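Long-range contacts in universal stress protein (PDB 3LOQ), which binds adenosine monophosphate and belongs to the universal stress protein A family, its precise cellular role being unknown: residues A[171-176]-A[254-259]; A[204-209]-A[241-246]. All coordinates share one frame; numbering follows the deposited sequence.

Contact 1: residues A[171-176]-A[254-259]. With ACT (acetate ion), chain H; ACT (acetate ion), chain K.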
ATOM      1  N   ASP A 171     -11.356  -2.549  -9.907  1.00 49.71           N
ATOM      2  CA  ASP A 171     -12.128  -3.297 -10.910  1.00 51.61           C
ATOM      3  C   ASP A 171     -11.641  -4.738 -11.083  1.00 50.81           C
ATOM      4  O   ASP A 171     -12.440  -5.655 -11.196  1.00 53.20           O
ATOM      5  CB  ASP A 171     -12.134  -2.592 -12.273  1.00 47.19           C
ATOM      6  CG  ASP A 171     -12.954  -1.317 -12.275  1.00 52.25           C
ATOM      7  OD1 ASP A 171     -13.516  -0.953 -11.216  1.00 55.52           O
ATOM      8  OD2 ASP A 171     -13.024  -0.672 -13.343  1.00 59.90           O
ATOM      9  N   ARG A 172     -10.326  -4.928 -11.124  1.00 45.69           N
ATOM     10  CA  ARG A 172      -9.747  -6.258 -11.276  1.00 41.78           C
ATOM     11  C   ARG A 172      -8.647  -6.398 -10.232  1.00 42.50           C
ATOM     12  O   ARG A 172      -7.532  -5.906 -10.399  1.00 40.67           O
ATOM     13  CB  ARG A 172      -9.191  -6.466 -12.698  1.00 45.10           C
ATOM     14  CG  ARG A 172     -10.237  -6.783 -13.799  1.00 44.37           C
ATOM     15  CD  ARG A 172      -9.795  -6.241 -15.189  1.00 52.36           C
ATOM     16  NE  ARG A 172     -10.434  -4.951 -15.470  1.00 58.94           N
ATOM     17  CZ  ARG A 172      -9.811  -3.857 -15.904  1.00 65.18           C
ATOM     18  NH1 ARG A 172      -8.506  -3.867 -16.142  1.00 70.21           N
ATOM     19  NH2 ARG A 172     -10.499  -2.741 -16.102  1.00 69.30           N
ATOM     20  N   VAL A 173      -8.977  -7.033  -9.125  1.00 41.94           N
ATOM     21  CA  VAL A 173      -8.025  -7.173  -8.045  1.00 39.41           C
ATOM     22  C   VAL A 173      -7.319  -8.511  -8.141  1.00 38.52           C
ATOM     23  O   VAL A 173      -7.968  -9.551  -8.206  1.00 45.55           O
ATOM     24  CB  VAL A 173      -8.719  -7.050  -6.699  1.00 41.46           C
ATOM     25  CG1 VAL A 173      -7.707  -7.231  -5.554  1.00 39.98           C
ATOM     26  CG2 VAL A 173      -9.424  -5.698  -6.623  1.00 35.84           C
ATOM     27  N   LEU A 174      -5.990  -8.461  -8.186  1.00 34.40           N
ATOM     28  CA  LEU A 174      -5.142  -9.649  -8.196  1.00 41.11           C
ATOM     29  C   LEU A 174      -4.503  -9.878  -6.817  1.00 38.21           C
ATOM     30  O   LEU A 174      -3.787  -9.015  -6.289  1.00 31.35           O
ATOM     31  CB  LEU A 174      -4.036  -9.506  -9.246  1.00 38.98           C
ATOM     32  CG  LEU A 174      -2.988 -10.627  -9.289  1.00 40.57           C
ATOM     33  CD1 LEU A 174      -3.593 -12.025  -9.510  1.00 36.30           C
ATOM     34  CD2 LEU A 174      -1.946 -10.323 -10.341  1.00 39.97           C
ATOM     35  N   VAL A 175      -4.754 -11.045  -6.242  1.00 29.88           N
ATOM     36  CA  VAL A 175      -4.210 -11.366  -4.933  1.00 36.80           C
ATOM     37  C   VAL A 175      -3.112 -12.410  -5.051  1.00 38.04           C
ATOM     38  O   VAL A 175      -3.343 -13.524  -5.505  1.00 43.32           O
ATOM     39  CB  VAL A 175      -5.302 -11.863  -3.968  1.00 41.27           C
ATOM     40  CG1 VAL A 175      -4.721 -12.085  -2.578  1.00 34.24           C
ATOM     41  CG2 VAL A 175      -6.453 -10.861  -3.917  1.00 37.78           C
ATOM     42  N   ALA A 176      -1.902 -12.030  -4.678  1.00 35.07           N
ATOM     43  CA  ALA A 176      -0.839 -13.007  -4.528  1.00 32.44           C
ATOM     44  C   ALA A 176      -1.126 -13.767  -3.229  1.00 37.02           C
ATOM     45  O   ALA A 176      -1.175 -13.170  -2.152  1.00 38.79           O
ATOM     46  CB  ALA A 176       0.507 -12.300  -4.479  1.00 27.53           C
ATOM     47  N   THR A 254      -5.104  -3.561  -9.464  1.00 36.92           N
ATOM     48  CA  THR A 254      -4.318  -3.405  -8.249  1.00 32.58           C
ATOM     49  C   THR A 254      -3.863  -4.791  -7.817  1.00 34.52           C
ATOM     50  O   THR A 254      -4.463  -5.792  -8.208  1.00 36.13           O
ATOM     51  CB  THR A 254      -5.120  -2.691  -7.140  1.00 32.00           C
ATOM     52  OG1 THR A 254      -4.273  -2.388  -6.021  1.00 30.58           O
ATOM     53  CG2 THR A 254      -6.262  -3.549  -6.673  1.00 30.30           C
ATOM     54  N   ILE A 255      -2.779  -4.854  -7.054  1.00 34.07           N
ATOM     55  CA  ILE A 255      -2.297  -6.127  -6.534  1.00 34.44           C
ATOM     56  C   ILE A 255      -2.370  -6.096  -5.015  1.00 38.43           C
ATOM     57  O   ILE A 255      -1.900  -5.141  -4.397  1.00 35.07           O
ATOM     58  CB  ILE A 255      -0.842  -6.376  -6.931  1.00 35.57           C
ATOM     59  CG1 ILE A 255      -0.727  -6.568  -8.439  1.00 31.54           C
ATOM     60  CG2 ILE A 255      -0.314  -7.617  -6.224  1.00 37.38           C
ATOM     61  CD1 ILE A 255       0.704  -6.401  -8.964  1.00 31.90           C
ATOM     62  N   PHE A 256      -2.991  -7.114  -4.414  1.00 41.06           N
ATOM     63  CA  PHE A 256      -3.037  -7.222  -2.959  1.00 33.09           C
ATOM     64  C   PHE A 256      -2.099  -8.351  -2.576  1.00 38.91           C
ATOM     65  O   PHE A 256      -2.042  -9.376  -3.265  1.00 42.07           O
ATOM     66  CB  PHE A 256      -4.431  -7.564  -2.453  1.00 32.87           C
ATOM     67  CG  PHE A 256      -5.386  -6.403  -2.405  1.00 37.96           C
ATOM     68  CD1 PHE A 256      -5.156  -5.251  -3.136  1.00 38.84           C
ATOM     69  CD2 PHE A 256      -6.548  -6.485  -1.638  1.00 32.98           C
ATOM     70  CE1 PHE A 256      -6.057  -4.179  -3.098  1.00 31.15           C
ATOM     71  CE2 PHE A 256      -7.450  -5.426  -1.593  1.00 31.79           C
ATOM     72  CZ  PHE A 256      -7.201  -4.269  -2.329  1.00 36.62           C
HETATM   73  N   MSE A 257      -1.368  -8.179  -1.482  1.00 34.57           N
HETATM   74  CA  MSE A 257      -0.490  -9.247  -1.006  1.00 32.55           C
HETATM   75  C   MSE A 257      -0.254  -9.138   0.499  1.00 29.30           C
HETATM   76  O   MSE A 257      -0.630  -8.148   1.127  1.00 33.66           O
HETATM   77  CB  MSE A 257       0.838  -9.237  -1.777  1.00 32.27           C
HETATM   78  CG  MSE A 257       1.657  -7.971  -1.612  1.00 34.33           C
HETATM   79 SE   MSE A 257       3.041  -7.759  -3.002  0.70 38.02          SE
HETATM   80  CE  MSE A 257       3.828  -9.544  -2.971  1.00 26.53           C
ATOM     81  N   GLY A 258       0.364 -10.163   1.073  1.00 35.43           N
ATOM     82  CA  GLY A 258       0.696 -10.164   2.482  1.00 36.59           C
ATOM     83  C   GLY A 258       2.192 -10.120   2.697  1.00 35.66           C
ATOM     84  O   GLY A 258       2.953 -10.516   1.831  1.00 42.78           O
ATOM     85  N   SER A 259       2.620  -9.642   3.859  1.00 37.60           N
ATOM     86  CA  SER A 259       4.035  -9.667   4.204  1.00 41.42           C
ATOM     87  C   SER A 259       4.233  -9.792   5.696  1.00 40.01           C
ATOM     88  O   SER A 259       3.669  -9.003   6.461  1.00 43.36           O
ATOM     89  CB  SER A 259       4.733  -8.389   3.737  1.00 42.69           C
ATOM     90  OG  SER A 259       6.063  -8.345   4.246  1.00 36.90           O
TER
HETATM   91  C   ACT H 276       2.226 -13.739  -1.067  1.00 57.19           C
HETATM   92  O   ACT H 276       1.646 -14.788  -1.490  1.00 50.28           O
HETATM   93  OXT ACT H 276       1.560 -13.025  -0.223  1.00 42.78           O
HETATM   94  CH3 ACT H 276       3.620 -13.371  -1.593  1.00 40.54           C
HETATM   95  C   ACT K 279       7.012 -10.358   0.658  1.00 85.69           C
HETATM   96  O   ACT K 279       7.985 -10.910   0.082  1.00 83.79           O
HETATM   97  OXT ACT K 279       7.305  -9.433   1.478  1.00 83.13           O
HETATM   98  CH3 ACT K 279       5.590 -10.798   0.369  1.00 83.38           C
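Parallel pairing in the open, Rossmann-like alpha/beta sheet of this protein joins V173, L174 and V175 of strand 172-176 to T254, I255 and F256 of strand 254-258. Three backbone bonds stitch the pair: L174 N to T254 O (3.1 Å, nearly straight at 174°), F256 N to L174 O (2.8 Å) and A176 N to F256 O (3.0 Å). On one face the F256 ring lies under V173, whose CG1 sits over the ring centre in a CH-pi contact, 4.0 Å from the centroid. V173 chi1 of 179° sets CG1 opposite the backbone N and leaves CG2 to run alongside T254, CG2 to CG2 at 3.8 Å. V175 CG2 touches F256 CB. The other face carries L174 and I255, with L174 CD2 4.4 Å from I255 CG1. T254 OG1, at the edge of the F256 ring, is hydrogen-bonded to P284 O and Y158 OH. G258 N makes a weak hydrogen bond to one acetate and S259 OG a hydrogen bond to another, both probably from the crystallisation liquor. Helix 181-197 covers the V173 and F256 face through A190, helix 239-249 lies against L174 and I255 through R247, and strand 200-206 flanks strand 172-176.

Contact 2: residues A[204-209]-A[241-246]; sequences IHVSED and KAILAK
I204 reaches from its strand onto helix 239-249 and has the largest share of the buried surface, meeting A242, I243 and K246. Its CG1 stands opposite the backbone N (chi1 179°) and the chain continues extended (chi2 173°), which carries CD1 to the helix backbone: it lies 3.5 Å from A242 O and 3.5 Å from K246 CG. CD1 thus bridges A242 and K246, one turn apart, while the other branch, CG2, meets I243 CG1 at 4.2 Å. I243 comes in at an angle to I204, its CG1 lying 4.4 Å from V206 CG2. The helix is that of a beta-alpha-beta crossover: it links the parallel strands 230-235 and 254-258 and passes over strands 200-206 and 172-176, which lie between them. Segment 241-246 runs roughly antiparallel to strand residues 204-206 (154° between their directions), with the axes of these short segments 8.9 Å apart. V206, two residues along the same face of the strand, rests its CG2 against A242 CB at 3.9 Å. K246 contributes its aliphatic part, while its chain bends away after CG and its NZ forms a salt bridge with E249. L174 of strand 172-176 touches both I204 and K246, and V277 of helix 273-280 packs on I243.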
ATOM      1  N   ILE A 204      -3.575 -15.472  -7.567  1.00 40.28           N
ATOM      2  CA  ILE A 204      -2.447 -16.248  -8.071  1.00 40.27           C
ATOM      3  C   ILE A 204      -1.648 -16.893  -6.939  1.00 39.66           C
ATOM      4  O   ILE A 204      -1.328 -16.249  -5.942  1.00 37.36           O
ATOM      5  CB  ILE A 204      -1.507 -15.407  -8.962  1.00 46.03           C
ATOM      6  CG1 ILE A 204      -0.326 -16.257  -9.450  1.00 49.15           C
ATOM      7  CG2 ILE A 204      -1.012 -14.156  -8.218  1.00 37.74           C
ATOM      8  CD1 ILE A 204       0.572 -15.549 -10.470  1.00 49.23           C
ATOM      9  N   HIS A 205      -1.330 -18.173  -7.083  1.00 39.14           N
ATOM     10  CA  HIS A 205      -0.398 -18.799  -6.151  1.00 45.57           C
ATOM     11  C   HIS A 205       0.783 -19.350  -6.931  1.00 50.81           C
ATOM     12  O   HIS A 205       0.608 -20.081  -7.905  1.00 48.09           O
ATOM     13  CB  HIS A 205      -1.069 -19.912  -5.353  1.00 46.49           C
ATOM     14  CG  HIS A 205      -0.116 -20.757  -4.564  1.00 48.18           C
ATOM     15  ND1 HIS A 205       0.702 -20.237  -3.583  1.00 52.36           N
ATOM     16  CD2 HIS A 205       0.127 -22.086  -4.590  1.00 48.10           C
ATOM     17  CE1 HIS A 205       1.417 -21.213  -3.044  1.00 50.79           C
ATOM     18  NE2 HIS A 205       1.083 -22.346  -3.638  1.00 52.76           N
ATOM     19  N   VAL A 206       1.987 -18.989  -6.514  1.00 48.39           N
ATOM     20  CA  VAL A 206       3.180 -19.454  -7.198  1.00 50.62           C
ATOM     21  C   VAL A 206       3.775 -20.611  -6.424  1.00 54.85           C
ATOM     22  O   VAL A 206       3.945 -20.511  -5.212  1.00 55.04           O
ATOM     23  CB  VAL A 206       4.260 -18.359  -7.232  1.00 45.79           C
ATOM     24  CG1 VAL A 206       5.444 -18.817  -8.053  1.00 46.83           C
ATOM     25  CG2 VAL A 206       3.697 -17.045  -7.757  1.00 42.04           C
ATOM     26  N   SER A 207       4.092 -21.701  -7.110  1.00 63.43           N
ATOM     27  CA  SER A 207       5.000 -22.702  -6.548  1.00 77.38           C
ATOM     28  C   SER A 207       5.268 -23.822  -7.525  1.00 93.66           C
ATOM     29  O   SER A 207       4.351 -24.292  -8.205  1.00 93.79           O
ATOM     30  CB  SER A 207       4.479 -23.285  -5.234  1.00 79.69           C
ATOM     31  OG  SER A 207       5.551 -23.822  -4.467  1.00 77.65           O
ATOM     32  N   GLU A 208       6.535 -24.235  -7.586  1.00108.85           N
ATOM     33  CA  GLU A 208       6.965 -25.407  -8.348  1.00117.85           C
ATOM     34  C   GLU A 208       6.177 -26.623  -7.885  1.00123.97           C
ATOM     35  O   GLU A 208       5.512 -27.288  -8.681  1.00125.92           O
ATOM     36  CB  GLU A 208       8.466 -25.650  -8.157  1.00120.60           C
ATOM     37  CG  GLU A 208       9.364 -24.797  -9.047  1.00124.71           C
ATOM     38  CD  GLU A 208       9.167 -23.303  -8.841  1.00124.88           C
ATOM     39  OE1 GLU A 208       9.176 -22.564  -9.845  1.00125.55           O
ATOM     40  OE2 GLU A 208       9.004 -22.865  -7.683  1.00123.70           O
ATOM     41  N   ASP A 209       6.268 -26.913  -6.590  1.00126.68           N
ATOM     42  CA  ASP A 209       5.352 -27.859  -5.957  1.00127.03           C
ATOM     43  C   ASP A 209       5.268 -27.701  -4.432  1.00126.01           C
ATOM     44  O   ASP A 209       5.510 -26.618  -3.888  1.00124.07           O
ATOM     45  CB  ASP A 209       5.629 -29.310  -6.378  1.00126.18           C
ATOM     46  CG  ASP A 209       4.444 -29.938  -7.112  1.00123.63           C
ATOM     47  OD1 ASP A 209       4.374 -31.185  -7.183  1.00123.29           O
ATOM     48  OD2 ASP A 209       3.579 -29.182  -7.608  1.00120.04           O
ATOM     49  N   LYS A 241       8.031 -12.517 -10.620  1.00 49.34           N
ATOM     50  CA  LYS A 241       7.906 -12.571 -12.069  1.00 50.83           C
ATOM     51  C   LYS A 241       6.537 -13.074 -12.467  1.00 49.66           C
ATOM     52  O   LYS A 241       5.880 -12.493 -13.342  1.00 56.20           O
ATOM     53  CB  LYS A 241       8.982 -13.472 -12.678  1.00 55.20           C
ATOM     54  CG  LYS A 241      10.335 -12.788 -12.835  1.00 66.28           C
ATOM     55  CD  LYS A 241      11.378 -13.757 -13.373  1.00 74.04           C
ATOM     56  CE  LYS A 241      12.727 -13.085 -13.548  1.00 78.25           C
ATOM     57  NZ  LYS A 241      13.752 -14.050 -14.023  1.00 81.50           N
ATOM     58  N   ALA A 242       6.109 -14.162 -11.830  1.00 37.41           N
ATOM     59  CA  ALA A 242       4.808 -14.743 -12.136  1.00 42.54           C
ATOM     60  C   ALA A 242       3.669 -13.787 -11.780  1.00 43.76           C
ATOM     61  O   ALA A 242       2.693 -13.665 -12.512  1.00 48.35           O
ATOM     62  CB  ALA A 242       4.638 -16.082 -11.431  1.00 41.25           C
ATOM     63  N   ILE A 243       3.814 -13.096 -10.658  1.00 41.91           N
ATOM     64  CA  ILE A 243       2.806 -12.146 -10.220  1.00 43.12           C
ATOM     65  C   ILE A 243       2.633 -10.974 -11.180  1.00 37.32           C
ATOM     66  O   ILE A 243       1.511 -10.640 -11.542  1.00 41.75           O
ATOM     67  CB  ILE A 243       3.117 -11.627  -8.814  1.00 45.79           C
ATOM     68  CG1 ILE A 243       2.908 -12.763  -7.808  1.00 34.85           C
ATOM     69  CG2 ILE A 243       2.262 -10.374  -8.491  1.00 30.52           C
ATOM     70  CD1 ILE A 243       3.555 -12.497  -6.437  1.00 34.74           C
ATOM     71  N   LEU A 244       3.740 -10.354 -11.588  1.00 40.02           N
ATOM     72  CA  LEU A 244       3.684  -9.222 -12.521  1.00 44.23           C
ATOM     73  C   LEU A 244       3.219  -9.657 -13.916  1.00 47.35           C
ATOM     74  O   LEU A 244       2.498  -8.928 -14.604  1.00 45.65           O
ATOM     75  CB  LEU A 244       5.047  -8.538 -12.615  1.00 43.74           C
ATOM     76  CG  LEU A 244       5.428  -7.714 -11.389  1.00 44.98           C
ATOM     77  CD1 LEU A 244       6.891  -7.376 -11.416  1.00 44.58           C
ATOM     78  CD2 LEU A 244       4.597  -6.451 -11.305  1.00 41.29           C
ATOM     79  N   ALA A 245       3.643 -10.849 -14.322  1.00 41.49           N
ATOM     80  CA  ALA A 245       3.233 -11.402 -15.594  1.00 45.92           C
ATOM     81  C   ALA A 245       1.731 -11.631 -15.599  1.00 48.12           C
ATOM     82  O   ALA A 245       1.072 -11.389 -16.602  1.00 47.45           O
ATOM     83  CB  ALA A 245       3.968 -12.699 -15.868  1.00 44.64           C
ATOM     84  N   LYS A 246       1.190 -12.094 -14.476  1.00 51.42           N
ATOM     85  CA  LYS A 246      -0.247 -12.339 -14.384  1.00 48.72           C
ATOM     86  C   LYS A 246      -0.984 -11.021 -14.439  1.00 47.08           C
ATOM     87  O   LYS A 246      -1.971 -10.894 -15.149  1.00 45.60           O
ATOM     88  CB  LYS A 246      -0.615 -13.034 -13.079  1.00 50.15           C
ATOM     89  CG  LYS A 246      -1.204 -14.418 -13.230  1.00 58.78           C
ATOM     90  CD  LYS A 246      -2.290 -14.516 -14.278  1.00 58.86           C
ATOM     91  CE  LYS A 246      -2.322 -15.950 -14.796  1.00 66.77           C
ATOM     92  NZ  LYS A 246      -2.712 -16.067 -16.236  1.00 75.09           N
TER

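In the fold
From the N terminus, the chain passes through the half of the protein that holds the adenosine monophosphate before entering strand 172-176. Helix 181-197 then leads to strand 200-206, where contact 2 begins. Helix 213-225 and strand 230-235 follow, and helix 239-249 comes back to close this shorter loop of 31 intervening residues. Strand 254-258 comes next and closes the longer loop of contact 1, with 77 residues between its segments, so contact 2 sits wholly within it. Strand 172-176 lies between strands 200-206 and 254-258 in the sheet. A probable hydrogen bond from I204 N to V175 O (2.8 Å) and the packing of A176 CB on I243 CD1 (3.6 Å) join the strand pairing to the helix that covers it.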